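PDB 6PWK: GGDEF and EAL domain-containing protein from Vibrio cholerae O1 str. 2010EL-1786, which binds cyclic di-GMP and, as a LapD receptor, probably couples this second messenger to the control of large adhesins in biofilm formation. Local coordinates for residues Lys213-Glu218 with Arg350-Lys355; Thr266-Ile271 with Leu300-Ile305; Ile385-Ser390 with Phe405-Gln410. All coordinates share one frame; numbering follows the deposited sequence.

How the contacts relate
All three contacts lie in the EAL domain. Following the chain, 213-218 opens contact 1, and its partner 350-355 closes a loop only after 131 intervening residues. Contact 2, 266-271 with 300-305, is nested inside that loop and closes a smaller one of 28 residues. Contact 3, 385-390 with 405-410, follows in series, with 14 residues between its segments; no loops cross. Contact 1 reaches across the barrel between one strand beside contact 2 and one beside contact 3, which it meets through probable backbone bonds of Val354 to Thr386 and Ile388. Contacts 1 and 2 share the magnesium ion, while contact 3 lies about 15 Å from contact 2, centre to centre.

Contact 1 of 3, residues Lys213-Glu218 with Arg350-Lys355; sequences KTFHRE and RPKYVK. With MG (magnesium ion), chain E.
Phe215, His216 and Lys355 bury the most surface here, and they meet their partners through side chains alone: the axes of strands 214-218 and 353-355 come no closer than 10.9 Å, too far for backbone pairing. Phe215 brings CE2 to 3.7 Å from Tyr353 CD2, in an offset edge-to-face pair whose centroids are 5.7 Å apart. CZ, at the same rim, reaches toward Lys352 CG.

His216 supplies a second edge to the same tyrosine. Its CE1 stands 3.6 Å from Tyr353 CZ, over one face of the phenol ring and offset toward the rim, with the two planes at 73°. The three rings thus form an aromatic cluster around Tyr353.

Beyond the rings the contact becomes polar. Lys355 NZ donates to His216 NE2 over 3.1 Å, slightly tilted from the imidazole plane. In a salt bridge Lys355 NZ also lies 3.1 Å from Glu218 OE1, approaching 69° out of the carboxylate plane. The turn about the CG-CD bond of the lysine (chi3 -61°) carries NZ to both acceptors. With Glu304 and Gln410 OE1, four acceptors crowd round NZ, more than its three N-H can serve one apiece. Glu218 OE1 thus takes Lys355 NZ and Gln410 NE2, while Glu218 OE2 serves the magnesium ion at 2.3 Å. Asn272, Glu304 and Asp334 also bind the ion, and cyclic di-GMP touches Glu218. The contact crosses the inside of the TIM-like barrel of the EAL domain, between strands that are not sheet neighbours, and its polar end lies at the magnesium and cyclic di-GMP site.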
loop_
_atom_site.group_PDB
_atom_site.type_symbol
_atom_site.label_atom_id
_atom_site.label_comp_id
_atom_site.label_asym_id
_atom_site.label_seq_id
_atom_site.Cartn_x
_atom_site.Cartn_y
_atom_site.Cartn_z
ATOM N N LYS A 213 0.253 -39.447 -19.327
ATOM C CA LYS A 213 -0.682 -38.997 -18.305
ATOM C C LYS A 213 -0.710 -37.474 -18.260
ATOM O O LYS A 213 0.332 -36.828 -18.121
ATOM C CB LYS A 213 -0.289 -39.570 -16.943
ATOM C CG LYS A 213 -0.995 -38.944 -15.742
ATOM C CD LYS A 213 -0.090 -37.952 -15.018
ATOM C CE LYS A 213 -0.673 -37.534 -13.676
ATOM N NZ LYS A 213 -2.024 -36.921 -13.807
ATOM N N THR A 214 -1.906 -36.902 -18.375
ATOM C CA THR A 214 -2.076 -35.452 -18.380
ATOM C C THR A 214 -2.217 -34.965 -16.941
ATOM O O THR A 214 -3.196 -35.284 -16.258
ATOM C CB THR A 214 -3.278 -35.049 -19.235
ATOM O OG1 THR A 214 -3.649 -33.695 -18.946
ATOM C CG2 THR A 214 -4.464 -35.978 -18.990
ATOM N N PHE A 215 -1.224 -34.202 -16.475
ATOM C CA PHE A 215 -1.285 -33.633 -15.132
ATOM C C PHE A 215 -2.391 -32.588 -15.039
ATOM O O PHE A 215 -3.298 -32.696 -14.205
ATOM C CB PHE A 215 0.073 -33.027 -14.765
ATOM C CG PHE A 215 0.178 -32.594 -13.330
ATOM C CD1 PHE A 215 0.562 -33.492 -12.348
ATOM C CD2 PHE A 215 -0.097 -31.288 -12.965
ATOM C CE1 PHE A 215 0.662 -33.098 -11.028
ATOM C CE2 PHE A 215 0.001 -30.886 -11.646
ATOM C CZ PHE A 215 0.381 -31.793 -10.676
ATOM N N HIS A 216 -2.331 -31.569 -15.892
ATOM C CA HIS A 216 -3.406 -30.597 -16.014
ATOM C C HIS A 216 -3.277 -29.907 -17.364
ATOM O O HIS A 216 -2.317 -30.126 -18.107
ATOM C CB HIS A 216 -3.394 -29.582 -14.858
ATOM C CG HIS A 216 -2.154 -28.739 -14.784
ATOM N ND1 HIS A 216 -1.590 -28.358 -13.585
ATOM C CD2 HIS A 216 -1.386 -28.183 -15.751
ATOM C CE1 HIS A 216 -0.521 -27.617 -13.818
ATOM N NE2 HIS A 216 -0.376 -27.494 -15.125
ATOM N N ARG A 217 -4.259 -29.064 -17.670
ATOM C CA ARG A 217 -4.224 -28.193 -18.838
ATOM C C ARG A 217 -4.191 -26.749 -18.361
ATOM O O ARG A 217 -5.134 -26.289 -17.707
ATOM C CB ARG A 217 -5.430 -28.432 -19.748
ATOM C CG ARG A 217 -5.250 -29.567 -20.738
ATOM C CD ARG A 217 -6.501 -29.767 -21.573
ATOM N NE ARG A 217 -7.116 -31.061 -21.304
ATOM C CZ ARG A 217 -6.784 -32.187 -21.927
ATOM N NH1 ARG A 217 -5.842 -32.177 -22.861
ATOM N NH2 ARG A 217 -7.393 -33.323 -21.617
ATOM N N GLU A 218 -3.112 -26.041 -18.683
ATOM C CA GLU A 218 -2.999 -24.636 -18.322
ATOM C C GLU A 218 -3.844 -23.781 -19.256
ATOM O O GLU A 218 -3.870 -24.001 -20.470
ATOM C CB GLU A 218 -1.541 -24.179 -18.368
ATOM C CG GLU A 218 -1.343 -22.729 -17.958
ATOM C CD GLU A 218 0.118 -22.347 -17.838
ATOM O OE1 GLU A 218 0.984 -23.178 -18.188
ATOM O OE2 GLU A 218 0.402 -21.215 -17.392
ATOM N N ARG A 350 4.533 -25.924 0.606
ATOM C CA ARG A 350 4.259 -27.250 0.064
ATOM C C ARG A 350 3.310 -27.185 -1.132
ATOM O O ARG A 350 2.179 -27.665 -1.055
ATOM C CB ARG A 350 3.665 -28.166 1.135
ATOM C CG ARG A 350 4.586 -28.493 2.298
ATOM C CD ARG A 350 5.553 -29.603 1.944
ATOM N NE ARG A 350 5.997 -30.324 3.133
ATOM C CZ ARG A 350 6.984 -29.921 3.924
ATOM N NH1 ARG A 350 7.636 -28.798 3.656
ATOM N NH2 ARG A 350 7.324 -30.641 4.985
ATOM N N PRO A 351 3.731 -26.607 -2.256
ATOM C CA PRO A 351 2.847 -26.545 -3.425
ATOM C C PRO A 351 2.613 -27.927 -4.008
ATOM O O PRO A 351 3.409 -28.853 -3.835
ATOM C CB PRO A 351 3.606 -25.646 -4.401
ATOM C CG PRO A 351 5.036 -25.817 -4.030
ATOM C CD PRO A 351 5.055 -26.010 -2.537
ATOM N N LYS A 352 1.487 -28.058 -4.713
ATOM C CA LYS A 352 1.175 -29.324 -5.368
ATOM C C LYS A 352 2.167 -29.624 -6.484
ATOM O O LYS A 352 2.533 -30.784 -6.703
ATOM C CB LYS A 352 -0.254 -29.300 -5.914
ATOM C CG LYS A 352 -0.711 -30.616 -6.527
ATOM C CD LYS A 352 -2.151 -30.529 -7.010
ATOM C CE LYS A 352 -2.689 -31.898 -7.392
ATOM N NZ LYS A 352 -4.136 -31.851 -7.741
ATOM N N TYR A 353 2.615 -28.592 -7.193
ATOM C CA TYR A 353 3.571 -28.763 -8.275
ATOM C C TYR A 353 4.457 -27.530 -8.358
ATOM O O TYR A 353 4.189 -26.498 -7.737
ATOM C CB TYR A 353 2.870 -29.008 -9.614
ATOM C CG TYR A 353 2.029 -27.845 -10.090
ATOM C CD1 TYR A 353 2.573 -26.851 -10.894
ATOM C CD2 TYR A 353 0.689 -27.744 -9.739
ATOM C CE1 TYR A 353 1.807 -25.786 -11.332
ATOM C CE2 TYR A 353 -0.085 -26.683 -10.174
ATOM C CZ TYR A 353 0.479 -25.708 -10.970
ATOM O OH TYR A 353 -0.287 -24.652 -11.405
ATOM N N VAL A 354 5.522 -27.651 -9.143
ATOM C CA VAL A 354 6.384 -26.527 -9.487
ATOM C C VAL A 354 6.606 -26.560 -10.993
ATOM O O VAL A 354 7.083 -27.565 -11.534
ATOM C CB VAL A 354 7.724 -26.560 -8.727
ATOM C CG1 VAL A 354 7.514 -26.170 -7.273
ATOM C CG2 VAL A 354 8.369 -27.938 -8.810
ATOM N N LYS A 355 6.230 -25.481 -11.671
ATOM C CA LYS A 355 6.461 -25.336 -13.102
ATOM C C LYS A 355 7.738 -24.528 -13.291
ATOM O O LYS A 355 7.808 -23.369 -12.871
ATOM C CB LYS A 355 5.272 -24.662 -13.785
ATOM C CG LYS A 355 5.244 -24.835 -15.295
ATOM C CD LYS A 355 3.875 -24.496 -15.866
ATOM C CE LYS A 355 2.798 -25.405 -15.292
ATOM N NZ LYS A 355 1.465 -25.156 -15.911
HETATM MG MG MG E . 1.849 -20.170 -15.943
#

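Contact 2 of 3, residues Thr266-Ile271 with Leu300-Ile305; sequences TDPLAI and LLHFEI. With MG (magnesium ion), chain E.
Glu304 OE2, resting 3.8 Å from Ala270 CB, is gripped by two groups of strand 353-356: the Lys355 ammonium through a salt bridge and the Tyr353 hydroxyl through a hydrogen bond. The carboxylate rides on a parallel strand pair of the EAL barrel, 269-271 beside 301-305, with axes 4.5 Å apart. Four backbone hydrogen bonds establish the register. Leu269 N donates to Leu300 O and His302 N to Leu269 O; then Ile271 N meets His302 O at 2.7 Å, and Glu304 N meets Ile271 O. All four are nearly straight at the hydrogen.

Side chains sort onto two faces. Leu269, Ile271, Leu301 and Phe303 turn toward the helical layer, where helix 245-261 touches all four; Ile271 CD1 packs at 3.7 Å against Leu301 CD2. Ala270 and His302 occupy the other face. There His302 is fixed at both ring nitrogens, ND1 hydrogen-bonding with His216 ND1 and NE2 with Lys352 NZ. Its CG is anti to the carbonyl carbon (chi1 -69°), which swings the imidazole back beside Pro268. In a CH-pi contact Pro268 CB sits over one face of the His302 ring, 4.0 Å from its centroid and 16° off the normal.

Farther along the strand, the Glu304 chain bends at chi2, and Glu304 OE1 binds the magnesium ion at 2.2 Å.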
loop_
_atom_site.group_PDB
_atom_site.type_symbol
_atom_site.label_atom_id
_atom_site.label_comp_id
_atom_site.label_asym_id
_atom_site.label_seq_id
_atom_site.Cartn_x
_atom_site.Cartn_y
_atom_site.Cartn_z
ATOM N N THR A 266 -12.427 -33.275 -18.330
ATOM C CA THR A 266 -12.232 -34.324 -17.337
ATOM C C THR A 266 -10.996 -34.108 -16.473
ATOM O O THR A 266 -10.919 -34.672 -15.376
ATOM C CB THR A 266 -12.122 -35.681 -18.034
ATOM O OG1 THR A 266 -10.922 -35.718 -18.818
ATOM C CG2 THR A 266 -13.317 -35.906 -18.949
ATOM N N ASP A 267 -10.039 -33.316 -16.936
ATOM C CA ASP A 267 -8.755 -33.136 -16.283
ATOM C C ASP A 267 -8.696 -31.804 -15.547
ATOM O O ASP A 267 -9.462 -30.883 -15.842
ATOM C CB ASP A 267 -7.627 -33.211 -17.319
ATOM C CG ASP A 267 -7.488 -34.593 -17.928
ATOM O OD1 ASP A 267 -7.418 -35.576 -17.161
ATOM O OD2 ASP A 267 -7.454 -34.695 -19.173
ATOM N N PRO A 268 -7.800 -31.672 -14.567
ATOM C CA PRO A 268 -7.666 -30.392 -13.866
ATOM C C PRO A 268 -7.207 -29.287 -14.805
ATOM O O PRO A 268 -6.525 -29.530 -15.802
ATOM C CB PRO A 268 -6.613 -30.681 -12.788
ATOM C CG PRO A 268 -6.636 -32.161 -12.616
ATOM C CD PRO A 268 -6.946 -32.716 -13.971
ATOM N N LEU A 269 -7.595 -28.061 -14.473
ATOM C CA LEU A 269 -7.233 -26.881 -15.244
ATOM C C LEU A 269 -6.378 -25.960 -14.386
ATOM O O LEU A 269 -6.714 -25.693 -13.228
ATOM C CB LEU A 269 -8.480 -26.145 -15.738
ATOM C CG LEU A 269 -9.355 -26.910 -16.729
ATOM C CD1 LEU A 269 -10.527 -26.048 -17.163
ATOM C CD2 LEU A 269 -8.535 -27.355 -17.930
ATOM N N ALA A 270 -5.278 -25.479 -14.958
ATOM C CA ALA A 270 -4.354 -24.590 -14.267
ATOM C C ALA A 270 -4.654 -23.151 -14.668
ATOM O O ALA A 270 -4.505 -22.785 -15.839
ATOM C CB ALA A 270 -2.905 -24.951 -14.588
ATOM N N ILE A 271 -5.072 -22.341 -13.699
ATOM C CA ILE A 271 -5.425 -20.944 -13.928
ATOM C C ILE A 271 -4.287 -20.069 -13.421
ATOM O O ILE A 271 -3.890 -20.168 -12.254
ATOM C CB ILE A 271 -6.744 -20.575 -13.233
ATOM C CG1 ILE A 271 -7.865 -21.521 -13.665
ATOM C CG2 ILE A 271 -7.115 -19.132 -13.536
ATOM C CD1 ILE A 271 -9.188 -21.224 -12.995
ATOM N N LEU A 300 -10.769 -29.919 -9.472
ATOM C CA LEU A 300 -10.245 -29.818 -10.827
ATOM C C LEU A 300 -9.626 -28.455 -11.117
ATOM O O LEU A 300 -9.418 -28.113 -12.287
ATOM C CB LEU A 300 -11.352 -30.117 -11.841
ATOM C CG LEU A 300 -11.999 -31.502 -11.786
ATOM C CD1 LEU A 300 -13.215 -31.559 -12.696
ATOM C CD2 LEU A 300 -10.992 -32.573 -12.173
ATOM N N LEU A 301 -9.327 -27.671 -10.083
ATOM C CA LEU A 301 -8.788 -26.325 -10.245
ATOM C C LEU A 301 -7.402 -26.254 -9.622
ATOM O O LEU A 301 -7.246 -26.474 -8.417
ATOM C CB LEU A 301 -9.709 -25.279 -9.611
ATOM C CG LEU A 301 -11.005 -24.940 -10.348
ATOM C CD1 LEU A 301 -11.858 -24.000 -9.515
ATOM C CD2 LEU A 301 -10.704 -24.324 -11.702
ATOM N N HIS A 302 -6.404 -25.945 -10.445
ATOM C CA HIS A 302 -5.050 -25.658 -9.988
ATOM C C HIS A 302 -4.783 -24.176 -10.210
ATOM O O HIS A 302 -4.928 -23.679 -11.330
ATOM C CB HIS A 302 -4.018 -26.506 -10.734
ATOM C CG HIS A 302 -4.075 -27.965 -10.406
ATOM N ND1 HIS A 302 -3.183 -28.878 -10.924
ATOM C CD2 HIS A 302 -4.914 -28.670 -9.611
ATOM C CE1 HIS A 302 -3.470 -30.082 -10.464
ATOM N NE2 HIS A 302 -4.517 -29.983 -9.664
ATOM N N PHE A 303 -4.403 -23.472 -9.149
ATOM C CA PHE A 303 -4.110 -22.048 -9.229
ATOM C C PHE A 303 -2.605 -21.855 -9.371
ATOM O O PHE A 303 -1.842 -22.200 -8.465
ATOM C CB PHE A 303 -4.649 -21.307 -8.006
ATOM C CG PHE A 303 -6.147 -21.191 -7.989
ATOM C CD1 PHE A 303 -6.785 -20.197 -8.711
ATOM C CD2 PHE A 303 -6.918 -22.083 -7.262
ATOM C CE1 PHE A 303 -8.163 -20.091 -8.705
ATOM C CE2 PHE A 303 -8.297 -21.982 -7.251
ATOM C CZ PHE A 303 -8.921 -20.984 -7.973
ATOM N N GLU A 304 -2.184 -21.310 -10.510
ATOM C CA GLU A 304 -0.769 -21.120 -10.807
ATOM C C GLU A 304 -0.341 -19.757 -10.275
ATOM O O GLU A 304 -0.768 -18.718 -10.788
ATOM C CB GLU A 304 -0.513 -21.244 -12.306
ATOM C CG GLU A 304 0.873 -21.763 -12.645
ATOM C CD GLU A 304 0.898 -22.573 -13.928
ATOM O OE1 GLU A 304 1.204 -22.000 -14.995
ATOM O OE2 GLU A 304 0.603 -23.786 -13.871
ATOM N N ILE A 305 0.502 -19.764 -9.254
ATOM C CA ILE A 305 0.927 -18.555 -8.552
ATOM C C ILE A 305 2.378 -18.275 -8.921
ATOM O O ILE A 305 3.215 -19.180 -8.822
ATOM C CB ILE A 305 0.774 -18.703 -7.027
ATOM C CG1 ILE A 305 -0.685 -19.003 -6.672
ATOM C CG2 ILE A 305 1.254 -17.453 -6.320
ATOM C CD1 ILE A 305 -0.905 -19.318 -5.212
HETATM MG MG MG E . 1.849 -20.170 -15.943
#

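Contact 3 of 3, residues Ile385-Ser390 with Phe405-Gln410; sequences ITTIAS and FIEVFQ
Ala389 N donates to Val408 O at 3.0 Å, in the carbonyl plane, the one backbone bond between the segments that is neither long nor sharply bent. Val408 N to Thr387 O is straight but weak, stretching to 3.3 Å; together the two bonds form the parallel bridge of Ile388 with Val408. Gln410 N to Ala389 O is weak and bent. One more weak bond uses a side chain, Glu407 N donating to Thr387 OG1. That hydroxyl sits between the backbone N and carbonyl carbon of its own residue (chi1 63°), which directs it across to the Glu407 amide.

Apolar contacts fill in around these bonds. Val408 CG2 lies 3.6 Å from both Ile388 CG1 and Ile388 CG2, touching the two branches at once, while Val408 CG1 packs on Thr386 CG2. Ala389 CB, on the face away from Ile388, touches Ile406 CG2 and Phe409 CD2, each 3.8 Å away.

Outside this shell, helix 395-402 supplies Leu401 against both Ala389 and Phe409. Ile388 in turn touches Phe215, His216 and Tyr353. Gln410 carries the contact toward the ligand-binding centre: its NE2 bonds Gln205, and the same amide reaches the polar cluster of contact 1. Strand 386-389, helix 395-402 and strand 408-409 make a beta-alpha-beta unit, and because 408-409 also pairs antiparallel with 200-209, it closes the barrel characteristic of the EAL fold.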
loop_
_atom_site.group_PDB
_atom_site.type_symbol
_atom_site.label_atom_id
_atom_site.label_comp_id
_atom_site.label_asym_id
_atom_site.label_seq_id
_atom_site.Cartn_x
_atom_site.Cartn_y
_atom_site.Cartn_z
ATOM N N ILE A 385 6.821 -33.202 -4.505
ATOM C CA ILE A 385 6.194 -32.157 -5.303
ATOM C C ILE A 385 6.493 -32.421 -6.772
ATOM O O ILE A 385 7.652 -32.623 -7.153
ATOM C CB ILE A 385 6.683 -30.763 -4.877
ATOM C CG1 ILE A 385 6.261 -30.489 -3.433
ATOM C CG2 ILE A 385 6.153 -29.691 -5.815
ATOM C CD1 ILE A 385 6.813 -29.214 -2.870
ATOM N N THR A 386 5.445 -32.418 -7.592
ATOM C CA THR A 386 5.598 -32.673 -9.017
ATOM C C THR A 386 6.324 -31.512 -9.686
ATOM O O THR A 386 5.984 -30.346 -9.470
ATOM C CB THR A 386 4.229 -32.883 -9.662
ATOM O OG1 THR A 386 3.539 -33.947 -8.994
ATOM C CG2 THR A 386 4.376 -33.225 -11.133
ATOM N N THR A 387 7.330 -31.829 -10.497
ATOM C CA THR A 387 8.048 -30.826 -11.269
ATOM C C THR A 387 7.557 -30.835 -12.709
ATOM O O THR A 387 7.344 -31.899 -13.299
ATOM C CB THR A 387 9.558 -31.074 -11.242
ATOM O OG1 THR A 387 9.849 -32.329 -11.867
ATOM C CG2 THR A 387 10.067 -31.087 -9.811
ATOM N N ILE A 388 7.377 -29.643 -13.270
ATOM C CA ILE A 388 6.865 -29.475 -14.625
ATOM C C ILE A 388 7.826 -28.575 -15.388
ATOM O O ILE A 388 8.071 -27.435 -14.977
ATOM C CB ILE A 388 5.448 -28.881 -14.634
ATOM C CG1 ILE A 388 4.495 -29.745 -13.804
ATOM C CG2 ILE A 388 4.945 -28.721 -16.063
ATOM C CD1 ILE A 388 3.077 -29.216 -13.745
ATOM N N ALA A 389 8.371 -29.084 -16.490
ATOM C CA ALA A 389 9.159 -28.256 -17.389
ATOM C C ALA A 389 8.234 -27.406 -18.250
ATOM O O ALA A 389 7.139 -27.830 -18.626
ATOM C CB ALA A 389 10.060 -29.117 -18.272
ATOM N N SER A 390 8.687 -26.195 -18.564
ATOM C CA SER A 390 7.830 -25.179 -19.156
ATOM C C SER A 390 8.376 -24.720 -20.499
ATOM O O SER A 390 9.585 -24.520 -20.657
ATOM C CB SER A 390 7.686 -23.974 -18.214
ATOM O OG SER A 390 6.875 -22.962 -18.786
ATOM N N PHE A 405 15.505 -35.580 -14.326
ATOM C CA PHE A 405 14.334 -36.297 -13.809
ATOM C C PHE A 405 13.130 -35.375 -13.606
ATOM O O PHE A 405 12.559 -35.274 -12.521
ATOM C CB PHE A 405 14.667 -37.062 -12.522
ATOM C CG PHE A 405 15.547 -36.313 -11.558
ATOM C CD1 PHE A 405 15.001 -35.453 -10.616
ATOM C CD2 PHE A 405 16.923 -36.483 -11.579
ATOM C CE1 PHE A 405 15.809 -34.768 -9.731
ATOM C CE2 PHE A 405 17.737 -35.801 -10.698
ATOM C CZ PHE A 405 17.179 -34.943 -9.771
ATOM N N ILE A 406 12.733 -34.712 -14.690
ATOM C CA ILE A 406 11.506 -33.921 -14.693
ATOM C C ILE A 406 10.333 -34.849 -14.979
ATOM O O ILE A 406 10.384 -35.662 -15.910
ATOM C CB ILE A 406 11.587 -32.786 -15.725
ATOM C CG1 ILE A 406 12.856 -31.961 -15.507
ATOM C CG2 ILE A 406 10.354 -31.899 -15.646
ATOM C CD1 ILE A 406 12.956 -31.346 -14.128
ATOM N N GLU A 407 9.269 -34.733 -14.181
ATOM C CA GLU A 407 8.174 -35.692 -14.271
ATOM C C GLU A 407 7.278 -35.421 -15.475
ATOM O O GLU A 407 7.036 -36.320 -16.289
ATOM C CB GLU A 407 7.359 -35.682 -12.973
ATOM C CG GLU A 407 8.033 -36.424 -11.826
ATOM C CD GLU A 407 7.105 -36.665 -10.651
ATOM O OE1 GLU A 407 6.497 -35.693 -10.156
ATOM O OE2 GLU A 407 6.976 -37.834 -10.228
ATOM N N VAL A 408 6.772 -34.195 -15.606
ATOM C CA VAL A 408 5.849 -33.857 -16.681
ATOM C C VAL A 408 6.396 -32.659 -17.448
ATOM O O VAL A 408 7.169 -31.853 -16.918
ATOM C CB VAL A 408 4.416 -33.584 -16.148
ATOM C CG1 VAL A 408 4.315 -33.946 -14.676
ATOM C CG2 VAL A 408 3.988 -32.150 -16.377
ATOM N N PHE A 409 6.003 -32.558 -18.720
ATOM C CA PHE A 409 6.516 -31.544 -19.628
ATOM C C PHE A 409 5.362 -30.807 -20.292
ATOM O O PHE A 409 4.265 -31.349 -20.452
ATOM C CB PHE A 409 7.423 -32.169 -20.701
ATOM C CG PHE A 409 8.523 -33.025 -20.141
ATOM C CD1 PHE A 409 8.284 -34.345 -19.791
ATOM C CD2 PHE A 409 9.797 -32.511 -19.966
ATOM C CE1 PHE A 409 9.293 -35.134 -19.273
ATOM C CE2 PHE A 409 10.810 -33.297 -19.451
ATOM C CZ PHE A 409 10.557 -34.608 -19.104
ATOM N N GLN A 410 5.627 -29.563 -20.686
ATOM C CA GLN A 410 4.628 -28.711 -21.313
ATOM C C GLN A 410 5.306 -27.850 -22.367
ATOM O O GLN A 410 6.438 -27.399 -22.174
ATOM C CB GLN A 410 3.919 -27.829 -20.272
ATOM C CG GLN A 410 2.735 -27.038 -20.810
ATOM C CD GLN A 410 2.057 -26.195 -19.743
ATOM O OE1 GLN A 410 2.330 -26.343 -18.551
ATOM N NE2 GLN A 410 1.170 -25.304 -20.170
#